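Local coordinates for Mannose/sialic acid-binding lectin (Polygonatum cyrtonema, PDB 3A0C), which probably binds carbohydrates such as mannose and sialic acid as a bulb-type, beta-prism II lectin with anti-HIV activity, at residues V1-S9 / D83-Q91; S44-L55 / I65-W74. All coordinates share one frame; numbering follows the deposited sequence.

Contact 1 (V1-S9 / D83-Q91)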
ATOM      1  N   VAL A   1      -7.557  -4.657  -5.385  1.00 20.27           N
ATOM      2  CA  VAL A   1      -6.270  -4.472  -4.659  1.00 18.57           C
ATOM      3  C   VAL A   1      -5.483  -3.348  -5.332  1.00 17.30           C
ATOM      4  O   VAL A   1      -5.412  -3.286  -6.556  1.00 16.02           O
ATOM      5  CB  VAL A   1      -5.420  -5.760  -4.717  1.00 20.68           C
ATOM      6  CG1 VAL A   1      -4.409  -5.783  -3.574  1.00 20.03           C
ATOM      7  CG2 VAL A   1      -6.322  -6.960  -4.655  1.00 23.58           C
ATOM      8  N   ASN A   2      -4.910  -2.447  -4.540  1.00 15.90           N
ATOM      9  CA  ASN A   2      -4.125  -1.373  -5.122  1.00 16.30           C
ATOM     10  C   ASN A   2      -2.709  -1.394  -4.553  1.00 16.26           C
ATOM     11  O   ASN A   2      -2.069  -0.352  -4.408  1.00 17.89           O
ATOM     12  CB  ASN A   2      -4.774  -0.001  -4.875  1.00 15.73           C
ATOM     13  CG  ASN A   2      -4.837   0.359  -3.421  1.00 15.30           C
ATOM     14  OD1 ASN A   2      -5.720  -0.096  -2.704  1.00 18.66           O
ATOM     15  ND2 ASN A   2      -3.892   1.176  -2.965  1.00 15.43           N
ATOM     16  N   SER A   3      -2.219  -2.588  -4.230  1.00 15.88           N
ATOM     17  CA  SER A   3      -0.864  -2.721  -3.689  1.00 14.13           C
ATOM     18  C   SER A   3      -0.216  -4.011  -4.154  1.00 12.46           C
ATOM     19  O   SER A   3      -0.894  -4.987  -4.439  1.00 13.71           O
ATOM     20  CB  SER A   3      -0.881  -2.703  -2.155  1.00 14.30           C
ATOM     21  OG  SER A   3      -1.298  -3.955  -1.646  1.00 10.85           O
ATOM     22  N   LEU A   4       1.104  -3.993  -4.244  1.00 12.30           N
ATOM     23  CA  LEU A   4       1.889  -5.156  -4.650  1.00 12.74           C
ATOM     24  C   LEU A   4       3.079  -5.180  -3.696  1.00 12.51           C
ATOM     25  O   LEU A   4       3.913  -4.282  -3.723  1.00 12.07           O
ATOM     26  CB  LEU A   4       2.411  -5.009  -6.086  1.00 12.76           C
ATOM     27  CG  LEU A   4       3.307  -6.165  -6.559  1.00 14.21           C
ATOM     28  CD1 LEU A   4       2.421  -7.325  -6.964  1.00 12.73           C
ATOM     29  CD2 LEU A   4       4.196  -5.742  -7.737  1.00 14.44           C
ATOM     30  N   SER A   5       3.166  -6.198  -2.854  1.00 12.73           N
ATOM     31  CA  SER A   5       4.261  -6.256  -1.901  1.00 15.41           C
ATOM     32  C   SER A   5       5.353  -7.273  -2.213  1.00 14.68           C
ATOM     33  O   SER A   5       5.092  -8.322  -2.782  1.00 14.84           O
ATOM     34  CB  SER A   5       3.711  -6.490  -0.494  1.00 15.19           C
ATOM     35  OG  SER A   5       2.990  -7.702  -0.431  1.00 21.44           O
ATOM     36  N   SER A   6       6.579  -6.931  -1.827  1.00 15.52           N
ATOM     37  CA  SER A   6       7.748  -7.774  -2.034  1.00 17.80           C
ATOM     38  C   SER A   6       7.512  -9.206  -1.558  1.00 17.88           C
ATOM     39  O   SER A   6       7.017  -9.411  -0.463  1.00 17.41           O
ATOM     40  CB  SER A   6       8.929  -7.200  -1.248  1.00 18.35           C
ATOM     41  OG  SER A   6       9.049  -5.812  -1.469  1.00 22.83           O
ATOM     42  N   PRO A   7       7.908 -10.214  -2.353  1.00 18.58           N
ATOM     43  CA  PRO A   7       8.556 -10.126  -3.669  1.00 19.62           C
ATOM     44  C   PRO A   7       7.563 -10.557  -4.731  1.00 19.22           C
ATOM     45  O   PRO A   7       7.913 -11.248  -5.681  1.00 21.06           O
ATOM     46  CB  PRO A   7       9.708 -11.105  -3.542  1.00 19.78           C
ATOM     47  CG  PRO A   7       9.043 -12.229  -2.809  1.00 20.48           C
ATOM     48  CD  PRO A   7       8.181 -11.526  -1.742  1.00 18.92           C
ATOM     49  N   ASN A   8       6.315 -10.152  -4.537  1.00 17.07           N
ATOM     50  CA  ASN A   8       5.246 -10.479  -5.455  1.00 17.85           C
ATOM     51  C   ASN A   8       5.453  -9.864  -6.828  1.00 17.29           C
ATOM     52  O   ASN A   8       6.320  -9.020  -7.015  1.00 18.29           O
ATOM     53  CB  ASN A   8       3.905 -10.030  -4.866  1.00 18.11           C
ATOM     54  CG  ASN A   8       2.946 -11.193  -4.659  1.00 19.81           C
ATOM     55  OD1 ASN A   8       3.341 -12.262  -4.180  1.00 19.38           O
ATOM     56  ND2 ASN A   8       1.677 -10.993  -5.022  1.00 21.34           N
ATOM     57  N   SER A   9       4.641 -10.293  -7.782  1.00 16.13           N
ATOM     58  CA  SER A   9       4.737  -9.797  -9.137  1.00 16.19           C
ATOM     59  C   SER A   9       3.386  -9.568  -9.789  1.00 15.98           C
ATOM     60  O   SER A   9       2.379 -10.135  -9.388  1.00 15.43           O
ATOM     61  CB  SER A   9       5.557 -10.780  -9.977  1.00 17.90           C
ATOM     62  OG  SER A   9       5.347 -10.577 -11.363  1.00 21.78           O
ATOM     63  N   ASP A  83      14.835  -6.342   2.780  1.00 24.93           N
ATOM     64  CA  ASP A  83      13.787  -6.424   3.798  1.00 24.62           C
ATOM     65  C   ASP A  83      12.499  -6.788   3.065  1.00 24.06           C
ATOM     66  O   ASP A  83      12.429  -7.830   2.407  1.00 22.95           O
ATOM     67  CB  ASP A  83      13.650  -5.054   4.498  1.00 26.70           C
ATOM     68  CG  ASP A  83      12.839  -5.112   5.789  1.00 27.39           C
ATOM     69  OD1 ASP A  83      11.648  -5.475   5.736  1.00 28.68           O
ATOM     70  OD2 ASP A  83      13.396  -4.786   6.861  1.00 29.51           O
ATOM     71  N   HIS A  84      11.493  -5.925   3.185  1.00 23.13           N
ATOM     72  CA  HIS A  84      10.202  -6.094   2.517  1.00 20.64           C
ATOM     73  C   HIS A  84       9.681  -4.701   2.165  1.00 18.84           C
ATOM     74  O   HIS A  84       9.748  -3.793   2.983  1.00 17.71           O
ATOM     75  CB  HIS A  84       9.211  -6.830   3.424  1.00 23.12           C
ATOM     76  CG  HIS A  84       9.454  -8.308   3.510  1.00 24.18           C
ATOM     77  ND1 HIS A  84       9.316  -9.154   2.425  1.00 23.36           N
ATOM     78  CD2 HIS A  84       9.858  -9.084   4.543  1.00 22.65           C
ATOM     79  CE1 HIS A  84       9.627 -10.385   2.790  1.00 22.30           C
ATOM     80  NE2 HIS A  84       9.959 -10.370   4.069  1.00 22.56           N
ATOM     81  N   TYR A  85       9.196  -4.545   0.933  1.00 17.59           N
ATOM     82  CA  TYR A  85       8.680  -3.274   0.428  1.00 16.19           C
ATOM     83  C   TYR A  85       7.305  -3.454  -0.200  1.00 15.73           C
ATOM     84  O   TYR A  85       6.796  -4.582  -0.315  1.00 15.20           O
ATOM     85  CB  TYR A  85       9.634  -2.695  -0.622  1.00 17.32           C
ATOM     86  CG  TYR A  85      11.006  -2.380  -0.086  1.00 17.57           C
ATOM     87  CD1 TYR A  85      11.887  -3.402   0.288  1.00 18.69           C
ATOM     88  CD2 TYR A  85      11.416  -1.059   0.083  1.00 19.09           C
ATOM     89  CE1 TYR A  85      13.152  -3.112   0.828  1.00 19.99           C
ATOM     90  CE2 TYR A  85      12.677  -0.749   0.619  1.00 21.08           C
ATOM     91  CZ  TYR A  85      13.539  -1.782   0.991  1.00 21.73           C
ATOM     92  OH  TYR A  85      14.776  -1.487   1.524  1.00 21.43           O
ATOM     93  N   VAL A  86       6.710  -2.341  -0.624  1.00 14.39           N
ATOM     94  CA  VAL A  86       5.381  -2.380  -1.212  1.00 13.66           C
ATOM     95  C   VAL A  86       5.254  -1.314  -2.308  1.00 13.82           C
ATOM     96  O   VAL A  86       5.828  -0.232  -2.204  1.00 16.20           O
ATOM     97  CB  VAL A  86       4.271  -2.147  -0.099  1.00 13.22           C
ATOM     98  CG1 VAL A  86       4.334  -0.706   0.434  1.00 10.68           C
ATOM     99  CG2 VAL A  86       2.887  -2.472  -0.639  1.00 11.25           C
ATOM    100  N   LEU A  87       4.514  -1.644  -3.358  1.00 13.42           N
ATOM    101  CA  LEU A  87       4.263  -0.742  -4.475  1.00 11.72           C
ATOM    102  C   LEU A  87       2.790  -0.357  -4.315  1.00 11.94           C
ATOM    103  O   LEU A  87       1.916  -1.228  -4.364  1.00 13.76           O
ATOM    104  CB  LEU A  87       4.474  -1.493  -5.790  1.00 12.00           C
ATOM    105  CG  LEU A  87       4.397  -0.754  -7.127  1.00 14.21           C
ATOM    106  CD1 LEU A  87       4.627  -1.752  -8.249  1.00 18.50           C
ATOM    107  CD2 LEU A  87       3.047  -0.107  -7.310  1.00 18.10           C
ATOM    108  N   VAL A  88       2.511   0.931  -4.134  1.00 10.68           N
ATOM    109  CA  VAL A  88       1.139   1.391  -3.930  1.00 10.77           C
ATOM    110  C   VAL A  88       0.578   2.367  -4.983  1.00 10.68           C
ATOM    111  O   VAL A  88       1.170   3.415  -5.262  1.00 10.68           O
ATOM    112  CB  VAL A  88       1.000   2.062  -2.496  1.00 10.68           C
ATOM    113  CG1 VAL A  88      -0.430   2.547  -2.240  1.00 10.68           C
ATOM    114  CG2 VAL A  88       1.422   1.077  -1.429  1.00 10.68           C
ATOM    115  N   LEU A  89      -0.562   1.996  -5.571  1.00 11.29           N
ATOM    116  CA  LEU A  89      -1.285   2.855  -6.510  1.00 12.66           C
ATOM    117  C   LEU A  89      -2.248   3.631  -5.583  1.00 13.85           C
ATOM    118  O   LEU A  89      -3.195   3.064  -5.018  1.00 16.05           O
ATOM    119  CB  LEU A  89      -2.075   2.023  -7.523  1.00 11.50           C
ATOM    120  CG  LEU A  89      -3.184   2.770  -8.291  1.00 11.78           C
ATOM    121  CD1 LEU A  89      -2.631   3.971  -9.069  1.00 10.68           C
ATOM    122  CD2 LEU A  89      -3.884   1.782  -9.225  1.00 11.44           C
ATOM    123  N   GLN A  90      -1.990   4.926  -5.427  1.00 16.24           N
ATOM    124  CA  GLN A  90      -2.756   5.787  -4.527  1.00 16.03           C
ATOM    125  C   GLN A  90      -3.944   6.528  -5.123  1.00 15.92           C
ATOM    126  O   GLN A  90      -3.976   6.817  -6.313  1.00 14.81           O
ATOM    127  CB  GLN A  90      -1.795   6.796  -3.888  1.00 15.75           C
ATOM    128  CG  GLN A  90      -0.663   6.133  -3.119  1.00 14.52           C
ATOM    129  CD  GLN A  90       0.333   7.120  -2.537  1.00 13.21           C
ATOM    130  OE1 GLN A  90       1.139   6.761  -1.678  1.00 15.75           O
ATOM    131  NE2 GLN A  90       0.289   8.357  -3.002  1.00 11.19           N
ATOM    132  N   GLN A  91      -4.921   6.830  -4.274  1.00 17.17           N
ATOM    133  CA  GLN A  91      -6.094   7.569  -4.702  1.00 19.53           C
ATOM    134  C   GLN A  91      -5.719   8.962  -5.237  1.00 19.17           C
ATOM    135  O   GLN A  91      -6.523   9.595  -5.925  1.00 20.54           O
ATOM    136  CB  GLN A  91      -7.088   7.698  -3.550  1.00 22.82           C
ATOM    137  CG  GLN A  91      -7.998   6.490  -3.386  1.00 30.75           C
ATOM    138  CD  GLN A  91      -8.980   6.625  -2.215  1.00 35.21           C
ATOM    139  OE1 GLN A  91      -9.809   7.538  -2.174  1.00 38.69           O
ATOM    140  NE2 GLN A  91      -8.887   5.708  -1.257  1.00 38.34           N
TER

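Contact 2 (S44-L55 / I65-W74)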
ATOM      1  N   SER A  44       6.115   3.025 -18.473  1.00 22.16           N
ATOM      2  CA  SER A  44       7.537   2.693 -18.445  1.00 23.31           C
ATOM      3  C   SER A  44       8.096   2.827 -19.865  1.00 24.90           C
ATOM      4  O   SER A  44       9.301   2.768 -20.070  1.00 27.10           O
ATOM      5  CB  SER A  44       7.752   1.269 -17.939  1.00 21.60           C
ATOM      6  OG  SER A  44       7.088   0.348 -18.777  1.00 23.67           O
ATOM      7  N   ASN A  45       7.212   3.004 -20.843  1.00 26.18           N
ATOM      8  CA  ASN A  45       7.629   3.175 -22.231  1.00 26.48           C
ATOM      9  C   ASN A  45       8.405   1.996 -22.788  1.00 27.01           C
ATOM     10  O   ASN A  45       9.257   2.165 -23.662  1.00 26.43           O
ATOM     11  CB  ASN A  45       8.492   4.432 -22.382  1.00 28.56           C
ATOM     12  CG  ASN A  45       7.726   5.714 -22.093  1.00 30.29           C
ATOM     13  OD1 ASN A  45       6.634   5.920 -22.612  1.00 29.90           O
ATOM     14  ND2 ASN A  45       8.304   6.585 -21.269  1.00 31.51           N
ATOM     15  N   THR A  46       8.127   0.802 -22.284  1.00 26.64           N
ATOM     16  CA  THR A  46       8.815  -0.384 -22.771  1.00 26.97           C
ATOM     17  C   THR A  46       7.912  -1.222 -23.680  1.00 25.67           C
ATOM     18  O   THR A  46       8.174  -2.402 -23.918  1.00 25.78           O
ATOM     19  CB  THR A  46       9.328  -1.248 -21.595  1.00 28.69           C
ATOM     20  OG1 THR A  46       8.260  -1.503 -20.672  1.00 32.33           O
ATOM     21  CG2 THR A  46      10.455  -0.532 -20.865  1.00 30.66           C
ATOM     22  N   GLY A  47       6.857  -0.600 -24.195  1.00 24.78           N
ATOM     23  CA  GLY A  47       5.938  -1.308 -25.064  1.00 24.64           C
ATOM     24  C   GLY A  47       6.611  -1.897 -26.292  1.00 24.65           C
ATOM     25  O   GLY A  47       7.264  -1.189 -27.056  1.00 25.51           O
ATOM     26  N   GLY A  48       6.453  -3.204 -26.476  1.00 25.65           N
ATOM     27  CA  GLY A  48       7.039  -3.872 -27.623  1.00 24.50           C
ATOM     28  C   GLY A  48       8.450  -4.380 -27.407  1.00 25.01           C
ATOM     29  O   GLY A  48       9.033  -4.968 -28.319  1.00 24.66           O
ATOM     30  N   LEU A  49       8.997  -4.170 -26.210  1.00 24.75           N
ATOM     31  CA  LEU A  49      10.355  -4.609 -25.900  1.00 25.03           C
ATOM     32  C   LEU A  49      10.467  -6.053 -25.420  1.00 25.46           C
ATOM     33  O   LEU A  49      11.571  -6.581 -25.301  1.00 26.04           O
ATOM     34  CB  LEU A  49      10.987  -3.684 -24.857  1.00 26.12           C
ATOM     35  CG  LEU A  49      11.203  -2.234 -25.285  1.00 25.84           C
ATOM     36  CD1 LEU A  49      11.816  -1.447 -24.138  1.00 26.55           C
ATOM     37  CD2 LEU A  49      12.103  -2.196 -26.520  1.00 26.43           C
ATOM     38  N   GLY A  50       9.334  -6.691 -25.146  1.00 25.58           N
ATOM     39  CA  GLY A  50       9.369  -8.073 -24.694  1.00 25.36           C
ATOM     40  C   GLY A  50       8.036  -8.802 -24.764  1.00 24.50           C
ATOM     41  O   GLY A  50       7.014  -8.211 -25.105  1.00 25.90           O
ATOM     42  N   SER A  51       8.055 -10.088 -24.434  1.00 23.05           N
ATOM     43  CA  SER A  51       6.863 -10.909 -24.441  1.00 21.95           C
ATOM     44  C   SER A  51       6.713 -11.578 -23.079  1.00 22.78           C
ATOM     45  O   SER A  51       7.694 -11.923 -22.430  1.00 23.00           O
ATOM     46  CB  SER A  51       6.962 -11.986 -25.530  1.00 21.89           C
ATOM     47  OG  SER A  51       7.044 -11.414 -26.825  1.00 20.62           O
ATOM     48  N   GLY A  52       5.475 -11.760 -22.650  1.00 23.03           N
ATOM     49  CA  GLY A  52       5.244 -12.397 -21.374  1.00 24.05           C
ATOM     50  C   GLY A  52       5.915 -11.688 -20.214  1.00 23.48           C
ATOM     51  O   GLY A  52       6.446 -12.335 -19.322  1.00 23.62           O
ATOM     52  N   CYS A  53       5.897 -10.364 -20.221  1.00 24.46           N
ATOM     53  CA  CYS A  53       6.504  -9.596 -19.133  1.00 25.53           C
ATOM     54  C   CYS A  53       5.732  -9.668 -17.807  1.00 22.88           C
ATOM     55  O   CYS A  53       4.530  -9.957 -17.774  1.00 20.50           O
ATOM     56  CB  CYS A  53       6.647  -8.120 -19.519  1.00 29.36           C
ATOM     57  SG  CYS A  53       8.054  -7.738 -20.603  1.00 35.30           S
ATOM     58  N   ARG A  54       6.461  -9.408 -16.723  1.00 20.96           N
ATOM     59  CA  ARG A  54       5.914  -9.381 -15.374  1.00 19.41           C
ATOM     60  C   ARG A  54       6.648  -8.263 -14.647  1.00 17.83           C
ATOM     61  O   ARG A  54       7.793  -7.970 -14.955  1.00 16.57           O
ATOM     62  CB  ARG A  54       6.147 -10.704 -14.646  1.00 18.50           C
ATOM     63  CG  ARG A  54       7.600 -11.052 -14.411  1.00 22.53           C
ATOM     64  CD  ARG A  54       7.736 -12.400 -13.719  1.00 24.32           C
ATOM     65  NE  ARG A  54       9.034 -13.027 -13.970  1.00 26.28           N
ATOM     66  CZ  ARG A  54      10.152 -12.733 -13.319  1.00 26.73           C
ATOM     67  NH1 ARG A  54      10.151 -11.816 -12.358  1.00 29.56           N
ATOM     68  NH2 ARG A  54      11.272 -13.359 -13.634  1.00 26.34           N
ATOM     69  N   LEU A  55       5.974  -7.616 -13.711  1.00 16.86           N
ATOM     70  CA  LEU A  55       6.590  -6.544 -12.944  1.00 16.89           C
ATOM     71  C   LEU A  55       6.834  -7.105 -11.557  1.00 16.50           C
ATOM     72  O   LEU A  55       5.897  -7.401 -10.829  1.00 19.64           O
ATOM     73  CB  LEU A  55       5.658  -5.331 -12.857  1.00 17.10           C
ATOM     74  CG  LEU A  55       6.212  -4.186 -12.000  1.00 17.17           C
ATOM     75  CD1 LEU A  55       7.066  -3.245 -12.843  1.00 13.56           C
ATOM     76  CD2 LEU A  55       5.058  -3.443 -11.363  1.00 15.72           C
ATOM     77  N   ILE A  65      11.099  -5.011 -14.559  1.00 14.73           N
ATOM     78  CA  ILE A  65      10.234  -5.611 -15.575  1.00 15.52           C
ATOM     79  C   ILE A  65      11.101  -6.660 -16.286  1.00 16.33           C
ATOM     80  O   ILE A  65      12.171  -6.344 -16.788  1.00 15.86           O
ATOM     81  CB  ILE A  65       9.722  -4.577 -16.631  1.00 15.61           C
ATOM     82  CG1 ILE A  65       8.639  -3.676 -16.029  1.00 14.65           C
ATOM     83  CG2 ILE A  65       9.128  -5.306 -17.846  1.00 15.22           C
ATOM     84  CD1 ILE A  65       8.121  -2.618 -16.992  1.00 12.67           C
ATOM     85  N   TYR A  66      10.643  -7.908 -16.302  1.00 17.48           N
ATOM     86  CA  TYR A  66      11.374  -8.999 -16.938  1.00 19.19           C
ATOM     87  C   TYR A  66      10.552  -9.548 -18.110  1.00 21.40           C
ATOM     88  O   TYR A  66       9.330  -9.646 -18.017  1.00 22.48           O
ATOM     89  CB  TYR A  66      11.594 -10.137 -15.932  1.00 19.37           C
ATOM     90  CG  TYR A  66      12.525  -9.858 -14.766  1.00 16.63           C
ATOM     91  CD1 TYR A  66      13.908  -9.899 -14.924  1.00 16.28           C
ATOM     92  CD2 TYR A  66      12.018  -9.597 -13.496  1.00 17.27           C
ATOM     93  CE1 TYR A  66      14.768  -9.685 -13.841  1.00 15.71           C
ATOM     94  CE2 TYR A  66      12.868  -9.380 -12.402  1.00 16.36           C
ATOM     95  CZ  TYR A  66      14.241  -9.422 -12.580  1.00 16.30           C
ATOM     96  OH  TYR A  66      15.080  -9.160 -11.514  1.00 15.37           O
ATOM     97  N   ASP A  67      11.195  -9.913 -19.213  1.00 22.72           N
ATOM     98  CA  ASP A  67      10.430 -10.471 -20.321  1.00 23.39           C
ATOM     99  C   ASP A  67      10.208 -11.933 -19.997  1.00 25.39           C
ATOM    100  O   ASP A  67      10.443 -12.363 -18.877  1.00 26.35           O
ATOM    101  CB  ASP A  67      11.174 -10.344 -21.654  1.00 25.18           C
ATOM    102  CG  ASP A  67      12.474 -11.127 -21.681  1.00 26.25           C
ATOM    103  OD1 ASP A  67      12.641 -12.042 -20.851  1.00 29.62           O
ATOM    104  OD2 ASP A  67      13.331 -10.834 -22.540  1.00 27.57           O
ATOM    105  N   GLN A  68       9.773 -12.710 -20.977  1.00 28.08           N
ATOM    106  CA  GLN A  68       9.518 -14.128 -20.751  1.00 28.93           C
ATOM    107  C   GLN A  68      10.812 -14.921 -20.616  1.00 28.80           C
ATOM    108  O   GLN A  68      10.800 -16.038 -20.092  1.00 29.31           O
ATOM    109  CB  GLN A  68       8.671 -14.699 -21.893  1.00 31.36           C
ATOM    110  CG  GLN A  68       7.770 -15.853 -21.482  1.00 34.36           C
ATOM    111  CD  GLN A  68       6.770 -16.233 -22.572  1.00 36.08           C
ATOM    112  OE1 GLN A  68       7.149 -16.668 -23.660  1.00 37.22           O
ATOM    113  NE2 GLN A  68       5.487 -16.061 -22.279  1.00 37.68           N
ATOM    114  N   SER A  69      11.921 -14.346 -21.084  1.00 27.92           N
ATOM    115  CA  SER A  69      13.232 -14.997 -21.000  1.00 27.05           C
ATOM    116  C   SER A  69      14.064 -14.446 -19.844  1.00 26.16           C
ATOM    117  O   SER A  69      15.282 -14.607 -19.816  1.00 26.40           O
ATOM    118  CB  SER A  69      14.013 -14.814 -22.305  1.00 27.59           C
ATOM    119  OG  SER A  69      13.301 -15.365 -23.399  1.00 32.48           O
ATOM    120  N   ASN A  70      13.394 -13.806 -18.888  1.00 25.47           N
ATOM    121  CA  ASN A  70      14.038 -13.221 -17.717  1.00 24.73           C
ATOM    122  C   ASN A  70      15.037 -12.110 -17.996  1.00 24.84           C
ATOM    123  O   ASN A  70      15.973 -11.911 -17.219  1.00 26.16           O
ATOM    124  CB  ASN A  70      14.724 -14.294 -16.864  1.00 24.05           C
ATOM    125  CG  ASN A  70      13.777 -14.945 -15.871  1.00 23.08           C
ATOM    126  OD1 ASN A  70      12.700 -14.416 -15.583  1.00 22.89           O
ATOM    127  ND2 ASN A  70      14.181 -16.089 -15.330  1.00 20.70           N
ATOM    128  N   ARG A  71      14.839 -11.381 -19.091  1.00 24.65           N
ATOM    129  CA  ARG A  71      15.726 -10.268 -19.434  1.00 24.60           C
ATOM    130  C   ARG A  71      15.236  -8.997 -18.745  1.00 23.01           C
ATOM    131  O   ARG A  71      14.030  -8.730 -18.718  1.00 24.03           O
ATOM    132  CB  ARG A  71      15.754 -10.043 -20.949  1.00 26.91           C
ATOM    133  CG  ARG A  71      16.051 -11.302 -21.748  1.00 32.80           C
ATOM    134  CD  ARG A  71      16.729 -10.997 -23.073  1.00 37.89           C
ATOM    135  NE  ARG A  71      17.986 -10.262 -22.886  1.00 43.07           N
ATOM    136  CZ  ARG A  71      18.921 -10.116 -23.829  1.00 45.37           C
ATOM    137  NH1 ARG A  71      18.753 -10.660 -25.034  1.00 46.05           N
ATOM    138  NH2 ARG A  71      20.021  -9.413 -23.571  1.00 45.41           N
ATOM    139  N   VAL A  72      16.166  -8.222 -18.188  1.00 21.55           N
ATOM    140  CA  VAL A  72      15.828  -6.970 -17.498  1.00 20.57           C
ATOM    141  C   VAL A  72      15.451  -5.902 -18.501  1.00 18.50           C
ATOM    142  O   VAL A  72      16.308  -5.219 -19.038  1.00 18.62           O
ATOM    143  CB  VAL A  72      17.008  -6.433 -16.653  1.00 20.79           C
ATOM    144  CG1 VAL A  72      16.619  -5.097 -15.995  1.00 19.54           C
ATOM    145  CG2 VAL A  72      17.398  -7.461 -15.601  1.00 21.53           C
ATOM    146  N   ILE A  73      14.156  -5.762 -18.744  1.00 18.93           N
ATOM    147  CA  ILE A  73      13.637  -4.787 -19.701  1.00 18.90           C
ATOM    148  C   ILE A  73      13.564  -3.360 -19.135  1.00 19.63           C
ATOM    149  O   ILE A  73      13.730  -2.387 -19.873  1.00 20.90           O
ATOM    150  CB  ILE A  73      12.216  -5.199 -20.172  1.00 18.06           C
ATOM    151  CG1 ILE A  73      12.265  -6.562 -20.872  1.00 17.26           C
ATOM    152  CG2 ILE A  73      11.619  -4.128 -21.058  1.00 19.54           C
ATOM    153  CD1 ILE A  73      13.207  -6.651 -22.014  1.00 14.32           C
ATOM    154  N   TRP A  74      13.338  -3.249 -17.826  1.00 18.13           N
ATOM    155  CA  TRP A  74      13.185  -1.956 -17.157  1.00 16.91           C
ATOM    156  C   TRP A  74      13.348  -2.159 -15.645  1.00 17.16           C
ATOM    157  O   TRP A  74      13.042  -3.229 -15.124  1.00 17.48           O
ATOM    158  CB  TRP A  74      11.783  -1.412 -17.470  1.00 16.07           C
ATOM    159  CG  TRP A  74      11.402  -0.095 -16.861  1.00 16.19           C
ATOM    160  CD1 TRP A  74      11.517   1.131 -17.438  1.00 15.72           C
ATOM    161  CD2 TRP A  74      10.791   0.121 -15.576  1.00 16.85           C
ATOM    162  NE1 TRP A  74      11.013   2.100 -16.602  1.00 17.71           N
ATOM    163  CE2 TRP A  74      10.562   1.506 -15.452  1.00 17.91           C
ATOM    164  CE3 TRP A  74      10.416  -0.725 -14.521  1.00 17.30           C
ATOM    165  CZ2 TRP A  74       9.975   2.068 -14.313  1.00 18.12           C
ATOM    166  CZ3 TRP A  74       9.835  -0.168 -13.395  1.00 17.09           C
ATOM    167  CH2 TRP A  74       9.620   1.217 -13.300  1.00 16.67           C
TER

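Contact 1 (V1-S9 / D83-Q91)
Asn-2 meets Leu-89 at one end of an antiparallel ladder that ends at Ser-6 and Tyr-85. Along the Asn-2 side chain, CB and CG each lie 3.5 Å from Leu-89 O. With chi1 at 64°, CG stands between the backbone N and the carbonyl carbon, and this brings the amide beside Leu-89: ND2 gives a hydrogen bond to Leu-89 O at 2.9 Å, bent to 132° at the hydrogen and tilted out of the amide plane. ND2 also lies alongside Val-88 CG1. The main chain adds Leu-89 N to Asn-2 O, so both polar groups of Leu-89 are held by one asparagine, a residue apt here because its amide can also serve the second subunit: OD1 accepts from Asn-2 N, and ND2 donates to Ser-3 OG, both of that other chain.

Between the ends, Leu-4 and Leu-87 form the hydrogen-bonded pair, with Leu-87 N reaching Leu-4 O at 2.7 Å. Their side chains slant past each other on the face turned inward, Leu-4 CD2 being 4.0 Å from Leu-87 CD1, a place suited to branched apolar groups. Small Ser-3 and Ser-5 share the other face with Val-86 and Val-88. At the far end Ser-6 works like a strand residue in part: its N donates almost straight, at 171°, to Tyr-85 O, while its OG replaces a backbone carbonyl and accepts from Tyr-85 N at 2.7 Å. That hydroxyl is bonded to His-58 O as well.

Within this chain, strand 3-5 is an outermost strand of a three-stranded sheet whose middle strand, 86-89, pairs on its other edge with strand 95-104; Leu-87 packs on Leu-16 of strand 15-18 and Leu-55 of strand 54-57.

Contact 2 (S44-L55 / I65-W74)
Arg-54 and Tyr-66 are joined twice, by main chain and by side chain. The backbone bonds come first: Arg-54 N to Tyr-66 O and Tyr-66 N to Arg-54 O make one antiparallel hydrogen-bonded pair, the second bond being the straighter at 165°. On one side the pair is followed by Leu-55 and Ile-65; on the other the chain leaves the strands, and Gln-68 N makes only a weak bond to Ser-51 O.

Among the polar side chains, the arginine, extended from CG to NE, lays its guanidinium across the base of the tyrosine: Tyr-66 CB sits 3.9 Å above the guanidinium plane, over its centre, and guanidinium and ring planes differ by 34°. NH2 gives a weak bond to Asn-70 OD1, while NH1 is bound to Thr-56 OG1. Separately, Asp-67 closes the type I turn 67-70: its OD1 accepts from Arg-71 N at 2.9 Å, from above the carboxylate plane.

Apolar contacts fill the opposite face. Leu-55 CD1 touches Ile-65 CG1 at 3.6 Å. Because Ile-65 CG2 is anti to the backbone N, it lies 3.8 Å from Cys-53 SG, which is in a disulfide with Cys-30. Thr-46 CB packs on Ile-73 CG2 at 3.7 Å, and Leu-49 CB borders the same methyl. Ile-73 and Trp-74 both face Ile-65 in a classic beta bulge.

In one CH-pi contact, Ser-44 CB lies over the indole, 3.7 Å from the centroid of the five-membered ring of Trp-74, a large flat surface suited to a small methylene. Ser-44 OG donates to Thr-46 OG1; they also bond Phe-32 N and Cys-30 O, respectively. Chemistry thus divides by face for the Arg-54/Tyr-66 and Leu-55/Ile-65 pairs, while hydrogen bonds satisfy the hydroxyls of the 44-46 loop.

Contact 2 is nested within the chain loop that contact 1 closes, since 44-55 and 65-74 both fall in the 73 residues between 1-9 and 83-91; their centres are 19 Å apart. They belong to two different sheets of the beta-prism II fold and meet at the interior: Leu-87 CD1 lies 3.6 Å from Leu-55 CD2, and Leu-4 CD2 lies 3.9 Å from Leu-55 O. A second junction is Ser-9, where OG is 3.4 Å from Arg-54 CB. Contact 1 also takes part in the subunit interface, whereas contact 2 carries the disulfide half-cystine Cys-53. Gln-90, bonded to Asp-92 and Tyr-98, is consistent with the start of a family mannose-site motif, and Tyr-66 probably ends a degenerate one.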